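Local coordinates for protein alpha-L-rhamnosidase (Streptomyces avermitilis, PDB 3W5N) that hydrolyses terminal non-reducing alpha-L-rhamnose residues, releasing rhamnose from citrus flavonoids and gum arabic, and binds L-rhamnose through a calcium-dependent carbohydrate-binding module, at residues A223-N228 with G267-D272; D179-V184 with T194-D199; S185-E190 with G218-A223; A175-N180 with R204-I209. All blocks are in the same frame, centred on the assembly; numbering follows the deposited sequence. Where two conformers were deposited one is given.

Contact 1 (A223-N228 with G267-D272); sequences AVSASN and GWREPD. With CA (calcium ion), chain B; RAM (alpha-L-rhamnopyranose), chain F.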
loop_
_atom_site.group_PDB
_atom_site.type_symbol
_atom_site.label_atom_id
_atom_site.label_comp_id
_atom_site.label_asym_id
_atom_site.label_seq_id
_atom_site.Cartn_x
_atom_site.Cartn_y
_atom_site.Cartn_z
ATOM N N ALA A 223 -33.557 -8.612 28.965
ATOM C CA ALA A 223 -34.246 -9.706 28.272
ATOM C C ALA A 223 -33.503 -10.040 27.001
ATOM O O ALA A 223 -33.078 -9.146 26.260
ATOM C CB ALA A 223 -35.708 -9.345 27.986
ATOM N N VAL A 224 -33.359 -11.336 26.736
ATOM C CA VAL A 224 -32.574 -11.799 25.614
ATOM C C VAL A 224 -33.345 -12.923 24.943
ATOM O O VAL A 224 -33.831 -13.827 25.622
ATOM C CB VAL A 224 -31.199 -12.347 26.098
ATOM C CG1 VAL A 224 -30.448 -13.036 24.967
ATOM C CG2 VAL A 224 -30.350 -11.236 26.723
ATOM N N SER A 225 -33.480 -12.841 23.623
ATOM C CA SER A 225 -33.844 -14.011 22.814
ATOM C C SER A 225 -32.570 -14.503 22.140
ATOM O O SER A 225 -31.724 -13.701 21.729
ATOM C CB SER A 225 -34.927 -13.674 21.774
ATOM O OG SER A 225 -34.474 -12.715 20.822
ATOM N N ALA A 226 -32.412 -15.817 22.051
ATOM C CA ALA A 226 -31.274 -16.381 21.337
ATOM C C ALA A 226 -31.753 -17.556 20.524
ATOM O O ALA A 226 -32.652 -18.283 20.955
ATOM C CB ALA A 226 -30.176 -16.811 22.299
ATOM N N SER A 227 -31.166 -17.722 19.341
ATOM C CA SER A 227 -31.548 -18.808 18.461
ATOM C C SER A 227 -30.342 -19.623 18.034
ATOM O O SER A 227 -29.255 -19.085 17.772
ATOM C CB SER A 227 -32.290 -18.283 17.230
ATOM O OG SER A 227 -33.412 -17.508 17.602
ATOM N N ASN A 228 -30.551 -20.929 17.954
ATOM C CA ASN A 228 -29.551 -21.870 17.456
ATOM C C ASN A 228 -29.864 -22.170 15.989
ATOM O O ASN A 228 -30.995 -22.498 15.656
ATOM C CB ASN A 228 -29.630 -23.150 18.302
ATOM C CG ASN A 228 -28.494 -24.131 18.039
ATOM O OD1 ASN A 228 -27.464 -23.792 17.486
ATOM N ND2 ASN A 228 -28.685 -25.361 18.487
ATOM N N GLY A 267 -44.872 -8.447 25.670
ATOM C CA GLY A 267 -44.612 -7.760 26.910
ATOM C C GLY A 267 -43.521 -8.473 27.677
ATOM O O GLY A 267 -43.126 -8.007 28.738
ATOM N N TRP A 268 -43.033 -9.597 27.136
ATOM C CA TRP A 268 -42.020 -10.425 27.831
ATOM C C TRP A 268 -40.696 -9.713 28.052
ATOM O O TRP A 268 -39.903 -10.140 28.892
ATOM C CB TRP A 268 -41.786 -11.766 27.120
ATOM C CG TRP A 268 -40.991 -11.631 25.863
ATOM C CD1 TRP A 268 -41.474 -11.319 24.614
ATOM C CD2 TRP A 268 -39.577 -11.799 25.720
ATOM N NE1 TRP A 268 -40.439 -11.275 23.709
ATOM C CE2 TRP A 268 -39.266 -11.564 24.361
ATOM C CE3 TRP A 268 -38.537 -12.108 26.610
ATOM C CZ2 TRP A 268 -37.964 -11.639 23.868
ATOM C CZ3 TRP A 268 -37.230 -12.177 26.116
ATOM C CH2 TRP A 268 -36.960 -11.943 24.760
ATOM N N ARG A 269 -40.434 -8.649 27.293
ATOM C CA ARG A 269 -39.245 -7.850 27.528
ATOM C C ARG A 269 -39.456 -6.778 28.596
ATOM O O ARG A 269 -38.501 -6.171 29.039
ATOM C CB ARG A 269 -38.721 -7.235 26.228
ATOM C CG ARG A 269 -38.318 -8.262 25.177
ATOM C CD ARG A 269 -37.695 -7.594 23.956
ATOM N NE ARG A 269 -37.200 -8.584 23.002
ATOM C CZ ARG A 269 -35.952 -9.083 22.955
ATOM N NH1 ARG A 269 -35.010 -8.703 23.814
ATOM N NH2 ARG A 269 -35.654 -9.992 22.030
ATOM N N GLU A 270 -40.703 -6.559 29.014
ATOM C CA GLU A 270 -41.003 -5.457 29.949
ATOM C C GLU A 270 -40.688 -5.807 31.403
ATOM O O GLU A 270 -40.827 -6.976 31.802
ATOM C CB GLU A 270 -42.478 -5.050 29.850
ATOM C CG GLU A 270 -42.933 -4.633 28.455
ATOM C CD GLU A 270 -42.209 -3.401 27.920
ATOM O OE1 GLU A 270 -41.771 -2.543 28.716
ATOM O OE2 GLU A 270 -42.083 -3.282 26.687
ATOM N N PRO A 271 -40.318 -4.799 32.213
ATOM C CA PRO A 271 -40.041 -5.007 33.635
ATOM C C PRO A 271 -41.083 -5.812 34.410
ATOM O O PRO A 271 -40.695 -6.726 35.140
ATOM C CB PRO A 271 -39.939 -3.580 34.178
ATOM C CG PRO A 271 -39.344 -2.833 33.038
ATOM C CD PRO A 271 -39.913 -3.439 31.786
ATOM N N ASP A 272 -42.373 -5.516 34.241
ATOM C CA ASP A 272 -43.383 -6.133 35.122
ATOM C C ASP A 272 -44.001 -7.454 34.643
ATOM O O ASP A 272 -44.960 -7.948 35.239
ATOM C CB ASP A 272 -44.455 -5.119 35.537
ATOM C CG ASP A 272 -43.966 -4.166 36.630
ATOM O OD1 ASP A 272 -42.998 -4.506 37.356
ATOM O OD2 ASP A 272 -44.552 -3.066 36.771
HETATM CA CA CA B . -25.168 -23.575 17.023
HETATM C C1 RAM F . -41.592 -8.037 40.683
HETATM C C2 RAM F . -41.760 -8.653 39.265
HETATM C C3 RAM F . -40.882 -7.742 38.396
HETATM C C4 RAM F . -39.401 -7.838 38.796
HETATM C C5 RAM F . -39.232 -7.469 40.286
HETATM C C6 RAM F . -37.821 -7.764 40.798
HETATM O O1 RAM F . -41.953 -6.639 40.790
HETATM O O2 RAM F . -41.295 -9.982 39.508
HETATM O O3 RAM F . -41.056 -7.950 36.991
HETATM O O4 RAM F . -38.620 -7.002 37.920
HETATM O O5 RAM F . -40.214 -8.158 41.116
HETATM O O HOH W 1 -36.756 -11.441 19.808
HETATM O O HOH W 2 -25.606 -25.681 15.903
#
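Trp268 meets strand 223-227 with the far rim of its indole: CH2 comes within 3.7 Å of Val224 C, near the ring plane, so that the ring turns an edge to the peptide joining Val224 and Ser225. CZ3 lies 3.7 Å from Ala223 CB, an apolar touch from an oblique direction. The chi1 of Trp268 (74°) sets CG between its backbone N and carbonyl carbon and swings the six-membered ring toward the strand. Next to it, Arg269 has CG anti to the carbonyl carbon (chi1 -61°) and then runs extended to NE. Its CG sits 3.5 Å above the centre of the Trp268 ring, and CZ2 of that ring lies under one face of the guanidinium. The guanidinium presents its edge to the strand, NH1 3.1 Å from Ala223 O and NH2 3.2 Å from Ser225 OG. NH1 is hydrogen-bonded to Ser185 OG and Ala183 O on the adjoining strand, while NH2 donates to a water 2.9 Å away that also bonds Ser225 OG. At the far end of the segment Asn228 OD1 binds calcium at 2.4 Å. Here a loop packs on one sheet of the CBM67 beta-sandwich, whose strand 218-227 leads to the calcium site.

Contact 2 (D179-V184 with T194-D199); sequences DNVYAV and TDLEAD. With CA (calcium ion), chain B; RAM (alpha-L-rhamnopyranose), chain D.
Val181 and Thr194 meet beside a classic beta bulge, in which Asn180 and Val181 both face Ser227, next to the calcium and rhamnose site of CBM67. Thr194 OG1, placed between its own backbone N and carbonyl carbon (chi1 53°), accepts Tyr182 N at 3.1 Å. The backbone returns the bond, Thr194 N donating to Tyr182 O. The same torsion leaves Thr194 CG2 beside the tyrosine, 3.7 Å from Tyr182 CE2, and the two side chains cross obliquely, with Thr194 N over one face of the ring. Val181 crosses Leu196 at about a right angle: CG2 rests 3.9 Å from Leu196 CG, while CG1 faces the backbone of Asp195. The side chains of Asn180 and Asp199 also cross at about a right angle, while their amide and carboxylate planes are inclined by 59°; the bond from Asn180 ND2 to Asp199 OD2 is weak. The carboxylate's stronger protein partner is Gly202 N, reached through OD1. Asn180 OD1 is held by both calcium and Ala229 N, which together would keep the amide in one rotation with its nitrogen turned to the sugar. There ND2 donates to rhamnose O3 at 2.8 Å, and O3 itself binds the calcium at 2.4 Å.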
loop_
_atom_site.group_PDB
_atom_site.type_symbol
_atom_site.label_atom_id
_atom_site.label_comp_id
_atom_site.label_asym_id
_atom_site.label_seq_id
_atom_site.Cartn_x
_atom_site.Cartn_y
_atom_site.Cartn_z
ATOM N N ASP A 179 -24.150 -18.266 20.336
ATOM C CA ASP A 179 -24.210 -19.351 19.388
ATOM C C ASP A 179 -25.704 -19.707 19.271
ATOM O O ASP A 179 -26.224 -20.419 20.140
ATOM C CB ASP A 179 -23.393 -20.535 19.944
ATOM C CG ASP A 179 -23.402 -21.734 19.031
ATOM O OD1 ASP A 179 -24.196 -21.743 18.076
ATOM O OD2 ASP A 179 -22.604 -22.671 19.254
ATOM N N ASN A 180 -26.419 -19.247 18.231
ATOM C CA ASN A 180 -25.876 -18.526 17.070
ATOM C C ASN A 180 -26.191 -17.037 16.957
ATOM O O ASN A 180 -25.373 -16.276 16.422
ATOM C CB ASN A 180 -26.322 -19.229 15.772
ATOM C CG ASN A 180 -25.612 -20.542 15.575
ATOM O OD1 ASN A 180 -26.159 -21.616 15.868
ATOM N ND2 ASN A 180 -24.359 -20.470 15.126
ATOM N N VAL A 181 -27.362 -16.614 17.431
ATOM C CA VAL A 181 -27.765 -15.199 17.314
ATOM C C VAL A 181 -28.566 -14.756 18.535
ATOM O O VAL A 181 -29.087 -15.602 19.278
ATOM C CB VAL A 181 -28.601 -14.913 16.030
ATOM C CG1 VAL A 181 -27.786 -15.173 14.765
ATOM C CG2 VAL A 181 -29.906 -15.704 16.019
ATOM N N TYR A 182 -28.658 -13.439 18.742
ATOM C CA TYR A 182 -29.361 -12.877 19.906
ATOM C C TYR A 182 -30.065 -11.558 19.571
ATOM O O TYR A 182 -29.776 -10.912 18.554
ATOM C CB TYR A 182 -28.408 -12.647 21.084
ATOM C CG TYR A 182 -27.329 -11.640 20.762
ATOM C CD1 TYR A 182 -27.527 -10.270 20.976
ATOM C CD2 TYR A 182 -26.118 -12.052 20.218
ATOM C CE1 TYR A 182 -26.544 -9.346 20.647
ATOM C CE2 TYR A 182 -25.125 -11.141 19.898
ATOM C CZ TYR A 182 -25.346 -9.793 20.108
ATOM O OH TYR A 182 -24.352 -8.919 19.775
ATOM N N ALA A 183 -30.995 -11.187 20.443
ATOM C CA ALA A 183 -31.547 -9.835 20.483
ATOM C C ALA A 183 -31.722 -9.504 21.962
ATOM O O ALA A 183 -32.402 -10.241 22.692
ATOM C CB ALA A 183 -32.876 -9.790 19.748
ATOM N N VAL A 184 -31.082 -8.425 22.408
ATOM C CA VAL A 184 -31.043 -8.088 23.827
ATOM C C VAL A 184 -31.680 -6.722 24.058
ATOM O O VAL A 184 -31.500 -5.809 23.244
ATOM C CB VAL A 184 -29.605 -8.176 24.411
ATOM C CG1 VAL A 184 -28.597 -7.380 23.569
ATOM C CG2 VAL A 184 -29.572 -7.780 25.879
ATOM N N THR A 194 -28.168 -9.683 16.557
ATOM C CA THR A 194 -27.504 -10.266 15.403
ATOM C C THR A 194 -28.526 -11.090 14.639
ATOM O O THR A 194 -29.536 -11.524 15.206
ATOM C CB THR A 194 -26.268 -11.112 15.776
ATOM O OG1 THR A 194 -26.617 -12.087 16.767
ATOM C CG2 THR A 194 -25.140 -10.222 16.312
ATOM N N ASP A 195 -28.278 -11.291 13.348
ATOM C CA ASP A 195 -29.292 -11.886 12.475
ATOM C C ASP A 195 -28.854 -13.224 11.892
ATOM O O ASP A 195 -27.700 -13.383 11.479
ATOM C CB ASP A 195 -29.683 -10.896 11.370
ATOM C CG ASP A 195 -30.400 -9.656 11.919
ATOM O OD1 ASP A 195 -31.357 -9.802 12.717
ATOM O OD2 ASP A 195 -30.008 -8.529 11.546
ATOM N N LEU A 196 -29.774 -14.188 11.865
ATOM C CA LEU A 196 -29.457 -15.535 11.369
ATOM C C LEU A 196 -28.887 -15.526 9.956
ATOM O O LEU A 196 -27.843 -16.138 9.700
ATOM C CB LEU A 196 -30.663 -16.485 11.457
ATOM C CG LEU A 196 -30.734 -17.443 12.652
ATOM C CD1 LEU A 196 -31.859 -18.457 12.477
ATOM C CD2 LEU A 196 -29.401 -18.157 12.862
ATOM N N GLU A 197 -29.548 -14.804 9.051
ATOM C CA GLU A 197 -29.120 -14.768 7.645
ATOM C C GLU A 197 -27.765 -14.091 7.404
ATOM O O GLU A 197 -27.230 -14.160 6.294
ATOM C CB GLU A 197 -30.223 -14.213 6.719
ATOM C CG GLU A 197 -31.265 -13.324 7.387
ATOM C CD GLU A 197 -30.761 -11.923 7.680
ATOM O OE1 GLU A 197 -29.830 -11.453 6.987
ATOM O OE2 GLU A 197 -31.310 -11.286 8.605
ATOM N N ALA A 198 -27.202 -13.469 8.441
ATOM C CA ALA A 198 -25.875 -12.860 8.359
ATOM C C ALA A 198 -24.839 -13.599 9.218
ATOM O O ALA A 198 -23.669 -13.211 9.264
ATOM C CB ALA A 198 -25.941 -11.387 8.743
ATOM N N ASP A 199 -25.260 -14.670 9.886
ATOM C CA ASP A 199 -24.370 -15.367 10.814
ATOM C C ASP A 199 -23.324 -16.236 10.129
ATOM O O ASP A 199 -23.653 -17.179 9.407
ATOM C CB ASP A 199 -25.158 -16.213 11.825
ATOM C CG ASP A 199 -24.246 -16.930 12.814
ATOM O OD1 ASP A 199 -23.305 -16.286 13.325
ATOM O OD2 ASP A 199 -24.460 -18.137 13.069
HETATM CA CA CA B . -25.168 -23.575 17.023
HETATM C C1 RAM D . -20.178 -23.699 14.154
HETATM C C2 RAM D . -21.580 -23.094 14.055
HETATM C C3 RAM D . -22.525 -23.771 15.064
HETATM C C4 RAM D . -21.972 -23.708 16.479
HETATM C C5 RAM D . -20.571 -24.338 16.522
HETATM C C6 RAM D . -19.887 -24.153 17.878
HETATM O O1 RAM D . -20.196 -25.028 13.608
HETATM O O2 RAM D . -21.452 -21.694 14.326
HETATM O O3 RAM D . -23.871 -23.260 15.081
HETATM O O4 RAM D . -22.965 -24.358 17.308
HETATM O O5 RAM D . -19.710 -23.752 15.515
HETATM O O HOH W 3 -23.026 -17.657 15.729
HETATM O O HOH W 4 -24.486 -13.794 17.042
HETATM O O HOH W 2 -25.606 -25.681 15.903
#

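Contact 3 (S185-E190 with G218-A223); sequences SVDGAE and GNNTLA
Strands 181-186 and 218-227 run antiparallel here, Ser185 and Ala223 forming a hydrogen-bonded pair (Ser185 N to Ala223 O 2.8 Å, Ala223 N to Ser185 O 3.1 Å) and Val186 with Leu222 the next, non-hydrogen-bonded pair. Each CA of the second pair makes a CA-H...O contact with a carbonyl of the opposite strand, Leu222 CA with Ser185 O and Val186 CA with Thr221 O. The valine and leucine side chains lie side by side on the same face of the sheet and point the same way, Val186 CG2 being 4.0 Å from Leu222 CD2. Ser185 and Ala223 occupy the other face, where Ser185 OG, in the conformer given, donates to a water and has Arg269 as its protein partner. A type I' turn from Val186 to Ala189 then reverses the chain. Its first corner residue, Asp187, continues the ladder by backbone and side chain together. Asp187 N donates to Thr221 O at 2.7 Å, and the carboxylate folds back with CG anti to the carbonyl carbon (chi1 -75°), so that OD1 takes the N-H of Thr221 at 2.7 Å. That bond is almost straight, 176° at the hydrogen. OD2 is held by His216, so the two oxygens are tied to different partners and the carboxylate has little freedom to rotate. The same water accepts Gly188 N and donates to Thr221 O at 3.0 Å, and these two bonds bridge turn and strand. No helix takes part: strand 218-227 lies between 181-186 and 156-165 in this sheet, and strand 189-193, beyond the turn, forms one outer edge.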
loop_
_atom_site.group_PDB
_atom_site.type_symbol
_atom_site.label_atom_id
_atom_site.label_comp_id
_atom_site.label_asym_id
_atom_site.label_seq_id
_atom_site.Cartn_x
_atom_site.Cartn_y
_atom_site.Cartn_z
ATOM N N SER A 185 -32.445 -6.626 25.144
ATOM C CA SER A 185 -33.153 -5.401 25.512
ATOM C C SER A 185 -32.924 -5.042 26.974
ATOM O O SER A 185 -32.631 -5.913 27.803
ATOM C CB SER A 185 -34.661 -5.528 25.236
ATOM O OG SER A 185 -35.275 -6.534 26.031
ATOM N N VAL A 186 -33.049 -3.748 27.288
ATOM C CA VAL A 186 -33.045 -3.263 28.669
ATOM C C VAL A 186 -34.355 -2.503 28.908
ATOM O O VAL A 186 -34.692 -1.592 28.143
ATOM C CB VAL A 186 -31.857 -2.318 28.977
ATOM C CG1 VAL A 186 -31.837 -1.973 30.467
ATOM C CG2 VAL A 186 -30.536 -2.954 28.573
ATOM N N ASP A 187 -35.080 -2.887 29.959
ATOM C CA ASP A 187 -36.387 -2.294 30.304
ATOM C C ASP A 187 -37.300 -2.167 29.075
ATOM O O ASP A 187 -38.045 -1.179 28.928
ATOM C CB ASP A 187 -36.218 -0.928 31.004
ATOM C CG ASP A 187 -35.754 -1.050 32.471
ATOM O OD1 ASP A 187 -35.651 -2.173 33.016
ATOM O OD2 ASP A 187 -35.505 0.007 33.094
ATOM N N GLY A 188 -37.228 -3.171 28.202
ATOM C CA GLY A 188 -38.075 -3.241 27.024
ATOM C C GLY A 188 -37.549 -2.547 25.772
ATOM O O GLY A 188 -38.191 -2.617 24.724
ATOM N N ALA A 189 -36.400 -1.886 25.849
ATOM C CA ALA A 189 -35.831 -1.243 24.652
ATOM C C ALA A 189 -34.680 -2.077 24.102
ATOM O O ALA A 189 -33.721 -2.341 24.821
ATOM C CB ALA A 189 -35.337 0.160 24.993
ATOM N N GLU A 190 -34.754 -2.461 22.829
ATOM C CA GLU A 190 -33.674 -3.243 22.210
ATOM C C GLU A 190 -32.378 -2.441 22.101
ATOM O O GLU A 190 -32.384 -1.299 21.642
ATOM C CB GLU A 190 -34.086 -3.773 20.839
ATOM C CG GLU A 190 -33.073 -4.741 20.248
ATOM C CD GLU A 190 -33.518 -5.329 18.925
ATOM O OE1 GLU A 190 -34.324 -6.282 18.923
ATOM O OE2 GLU A 190 -33.041 -4.846 17.880
ATOM N N GLY A 218 -31.115 0.917 40.758
ATOM C CA GLY A 218 -32.263 0.111 41.160
ATOM C C GLY A 218 -32.538 -0.957 40.112
ATOM O O GLY A 218 -31.639 -1.349 39.369
ATOM N N ASN A 219 -33.786 -1.416 40.044
ATOM C CA ASN A 219 -34.146 -2.583 39.226
ATOM C C ASN A 219 -34.167 -2.287 37.731
ATOM O O ASN A 219 -34.887 -1.398 37.287
ATOM C CB ASN A 219 -35.511 -3.157 39.666
ATOM C CG ASN A 219 -35.440 -3.959 40.973
ATOM O OD1 ASN A 219 -36.449 -4.106 41.677
ATOM N ND2 ASN A 219 -34.273 -4.500 41.284
ATOM N N ASN A 220 -33.375 -3.048 36.972
ATOM C CA ASN A 220 -33.321 -2.976 35.507
ATOM C C ASN A 220 -33.648 -4.366 34.989
ATOM O O ASN A 220 -33.114 -5.355 35.506
ATOM C CB ASN A 220 -31.911 -2.615 35.019
ATOM C CG ASN A 220 -31.498 -1.194 35.361
ATOM O OD1 ASN A 220 -31.247 -0.394 34.461
ATOM N ND2 ASN A 220 -31.411 -0.873 36.648
ATOM N N THR A 221 -34.496 -4.451 33.975
ATOM C CA THR A 221 -34.861 -5.748 33.407
ATOM C C THR A 221 -34.170 -6.002 32.097
ATOM O O THR A 221 -34.335 -5.252 31.140
ATOM C CB THR A 221 -36.371 -5.879 33.250
ATOM O OG1 THR A 221 -36.959 -5.816 34.559
ATOM C CG2 THR A 221 -36.745 -7.222 32.560
ATOM N N LEU A 222 -33.346 -7.044 32.083
ATOM C CA LEU A 222 -32.635 -7.452 30.892
ATOM C C LEU A 222 -33.401 -8.619 30.284
ATOM O O LEU A 222 -33.864 -9.494 31.002
ATOM C CB LEU A 222 -31.194 -7.869 31.246
ATOM C CG LEU A 222 -30.421 -6.925 32.180
ATOM C CD1 LEU A 222 -29.031 -7.452 32.527
ATOM C CD2 LEU A 222 -30.340 -5.539 31.562
ATOM N N ALA A 223 -33.557 -8.612 28.965
ATOM C CA ALA A 223 -34.246 -9.706 28.272
ATOM C C ALA A 223 -33.503 -10.040 27.001
ATOM O O ALA A 223 -33.078 -9.146 26.260
ATOM C CB ALA A 223 -35.708 -9.345 27.986
HETATM O O HOH W 5 -35.795 -5.662 28.594
HETATM O O HOH W 6 -37.090 -1.274 35.341
#

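Contact 4 (A175-N180 with R204-I209); sequences AISADN and RRPAVI. With CA (calcium ion), chain B; RAM (alpha-L-rhamnopyranose), chain D.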
loop_
_atom_site.group_PDB
_atom_site.type_symbol
_atom_site.label_atom_id
_atom_site.label_comp_id
_atom_site.label_asym_id
_atom_site.label_seq_id
_atom_site.Cartn_x
_atom_site.Cartn_y
_atom_site.Cartn_z
ATOM N N ALA A 175 -21.058 -6.565 26.967
ATOM C CA ALA A 175 -20.365 -7.407 26.002
ATOM C C ALA A 175 -21.189 -8.697 25.911
ATOM O O ALA A 175 -21.574 -9.261 26.935
ATOM C CB ALA A 175 -18.948 -7.703 26.450
ATOM N N ILE A 176 -21.470 -9.126 24.691
ATOM C CA ILE A 176 -22.431 -10.212 24.462
ATOM C C ILE A 176 -22.057 -11.015 23.209
ATOM O O ILE A 176 -21.600 -10.461 22.210
ATOM C CB ILE A 176 -23.901 -9.679 24.454
ATOM C CG1 ILE A 176 -24.936 -10.822 24.369
ATOM C CG2 ILE A 176 -24.136 -8.649 23.342
ATOM C CD1 ILE A 176 -26.355 -10.404 24.736
ATOM N N SER A 177 -22.253 -12.327 23.270
ATOM C CA SER A 177 -22.086 -13.171 22.101
ATOM C C SER A 177 -23.104 -14.303 22.207
ATOM O O SER A 177 -23.520 -14.644 23.314
ATOM C CB SER A 177 -20.674 -13.729 22.078
ATOM O OG SER A 177 -20.384 -14.208 20.778
ATOM N N ALA A 178 -23.516 -14.851 21.066
ATOM C CA ALA A 178 -24.416 -16.003 21.078
ATOM C C ALA A 178 -24.043 -16.988 19.991
ATOM O O ALA A 178 -23.671 -16.595 18.885
ATOM C CB ALA A 178 -25.875 -15.574 20.898
ATOM N N ASP A 179 -24.150 -18.266 20.336
ATOM C CA ASP A 179 -24.210 -19.351 19.388
ATOM C C ASP A 179 -25.704 -19.707 19.271
ATOM O O ASP A 179 -26.224 -20.419 20.140
ATOM C CB ASP A 179 -23.393 -20.535 19.944
ATOM C CG ASP A 179 -23.402 -21.734 19.031
ATOM O OD1 ASP A 179 -24.196 -21.743 18.076
ATOM O OD2 ASP A 179 -22.604 -22.671 19.254
ATOM N N ASN A 180 -26.419 -19.247 18.231
ATOM C CA ASN A 180 -25.876 -18.526 17.070
ATOM C C ASN A 180 -26.191 -17.037 16.957
ATOM O O ASN A 180 -25.373 -16.276 16.422
ATOM C CB ASN A 180 -26.322 -19.229 15.772
ATOM C CG ASN A 180 -25.612 -20.542 15.575
ATOM O OD1 ASN A 180 -26.159 -21.616 15.868
ATOM N ND2 ASN A 180 -24.359 -20.470 15.126
ATOM N N ARG A 204 -17.953 -16.237 17.684
ATOM C CA ARG A 204 -16.520 -15.945 17.861
ATOM C C ARG A 204 -16.224 -14.485 18.081
ATOM O O ARG A 204 -15.119 -14.141 18.507
ATOM C CB ARG A 204 -15.719 -16.369 16.630
ATOM C CG ARG A 204 -15.782 -17.847 16.320
ATOM C CD ARG A 204 -15.026 -18.133 15.036
ATOM N NE ARG A 204 -15.041 -19.553 14.734
ATOM C CZ ARG A 204 -14.250 -20.449 15.314
ATOM N NH1 ARG A 204 -13.365 -20.074 16.229
ATOM N NH2 ARG A 204 -14.346 -21.730 14.969
ATOM N N ARG A 205 -17.184 -13.624 17.762
ATOM C CA ARG A 205 -16.947 -12.177 17.776
ATOM C C ARG A 205 -17.982 -11.433 18.609
ATOM O O ARG A 205 -18.966 -10.912 18.070
ATOM C CB ARG A 205 -16.903 -11.615 16.342
ATOM C CG ARG A 205 -15.745 -12.165 15.511
ATOM C CD ARG A 205 -15.831 -11.790 14.040
ATOM N NE ARG A 205 -17.030 -12.280 13.366
ATOM C CZ ARG A 205 -17.166 -13.502 12.851
ATOM N NH1 ARG A 205 -16.192 -14.394 12.948
ATOM N NH2 ARG A 205 -18.295 -13.838 12.256
ATOM N N PRO A 206 -17.775 -11.401 19.939
ATOM C CA PRO A 206 -18.679 -10.683 20.836
ATOM C C PRO A 206 -18.784 -9.200 20.477
ATOM O O PRO A 206 -17.797 -8.590 20.070
ATOM C CB PRO A 206 -18.005 -10.828 22.204
ATOM C CG PRO A 206 -17.142 -12.030 22.087
ATOM C CD PRO A 206 -16.673 -12.051 20.667
ATOM N N ALA A 207 -19.979 -8.642 20.605
ATOM C CA ALA A 207 -20.186 -7.205 20.462
ATOM C C ALA A 207 -20.059 -6.521 21.819
ATOM O O ALA A 207 -20.339 -7.121 22.870
ATOM C CB ALA A 207 -21.555 -6.930 19.870
ATOM N N VAL A 208 -19.627 -5.261 21.786
ATOM C CA VAL A 208 -19.495 -4.450 22.988
ATOM C C VAL A 208 -20.326 -3.190 22.761
ATOM O O VAL A 208 -20.087 -2.463 21.806
ATOM C CB VAL A 208 -18.018 -4.077 23.267
ATOM C CG1 VAL A 208 -17.917 -3.223 24.512
ATOM C CG2 VAL A 208 -17.172 -5.323 23.461
ATOM N N ILE A 209 -21.329 -2.971 23.613
ATOM C CA ILE A 209 -22.327 -1.911 23.399
ATOM C C ILE A 209 -22.333 -0.967 24.599
ATOM O O ILE A 209 -22.370 -1.412 25.737
ATOM C CB ILE A 209 -23.754 -2.494 23.194
ATOM C CG1 ILE A 209 -23.791 -3.493 22.027
ATOM C CG2 ILE A 209 -24.796 -1.404 22.944
ATOM C CD1 ILE A 209 -23.699 -4.934 22.481
HETATM CA CA CA B . -25.168 -23.575 17.023
HETATM C C1 RAM D . -20.178 -23.699 14.154
HETATM C C2 RAM D . -21.580 -23.094 14.055
HETATM C C3 RAM D . -22.525 -23.771 15.064
HETATM C C4 RAM D . -21.972 -23.708 16.479
HETATM C C5 RAM D . -20.571 -24.338 16.522
HETATM C C6 RAM D . -19.887 -24.153 17.878
HETATM O O1 RAM D . -20.196 -25.028 13.608
HETATM O O2 RAM D . -21.452 -21.694 14.326
HETATM O O3 RAM D . -23.871 -23.260 15.081
HETATM O O4 RAM D . -22.965 -24.358 17.308
HETATM O O5 RAM D . -19.710 -23.752 15.515
HETATM O O HOH W 7 -22.183 -10.152 18.851
HETATM O O HOH W 2 -25.606 -25.681 15.903
#
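Ile176 and Ala207 pair as antiparallel neighbours through two backbone bonds, Ile176 N to Ala207 O and Ala207 N to Ile176 O, both 2.9 Å. Packing is tightest round this pair. Ala175 CA approaches Ala207 O to 3.1 Å in a CA-H...O contact, and the adjoining non-hydrogen-bonded pair, Ala175 with Val208, brings its CA atoms to 4.3 Å. On the Ile176 face, Ile209 CD1 reaches across to Ile176 CG2 at 3.8 Å. Ile176 CG1 is anti to the backbone N (chi1 -174°), carrying CD1 away from strand 207-209 while CG2 makes the contact; Tyr182 and Trp236 cover the same side chain. Farther along, Ser177 CB sits 3.9 Å from Pro206 CG, and Ser177 OG turns to the carbonyl O of Trp203. The opposite character appears at the start of the second segment. The side chains of Arg204 and Arg205 set off away from 175-180 and both residues are exposed, with Glu201 and Asn200 O as their respective partners, and the water between Ile176 O and Arg205 O is bound only weakly, at 3.4 Å from Ile176 O. Val208 too is largely solvent-facing. No side-chain hydrogen bond joins the two segments, so backbone bonds and aliphatic contacts hold this edge strand in place. The polar side-chain bonding is directed outside the two segments: Ser177 OG bonds the backbone O of Trp203, whose NE1 bonds the rhamnose, and this probably helps position that indole beside the calcium ligand Asp179.

In the fold
All four contacts lie in CBM67, contacts 1 to 3 on its five-stranded sheet and contact 4 on the four-stranded one. Contacts 2 and 4 share Asp179 and Asn180, have centres about 9 Å apart, and meet again where Tyr182 OH touches Ala207 CB (3.4 Å), one sheet against the other. Contact 1 joins them at the calcium through Asn228, with Pro233 O completing the protein ligands; Ser227 O to Asn180 N (2.9 Å) links the two strand ends. Contact 3, centred about 9 Å from contact 1 and sharing Ala223, lies at the other end, away from this site. The presumed catalytic Glu636 and Glu895 belong to the separate six-hairpin glycosidase domain.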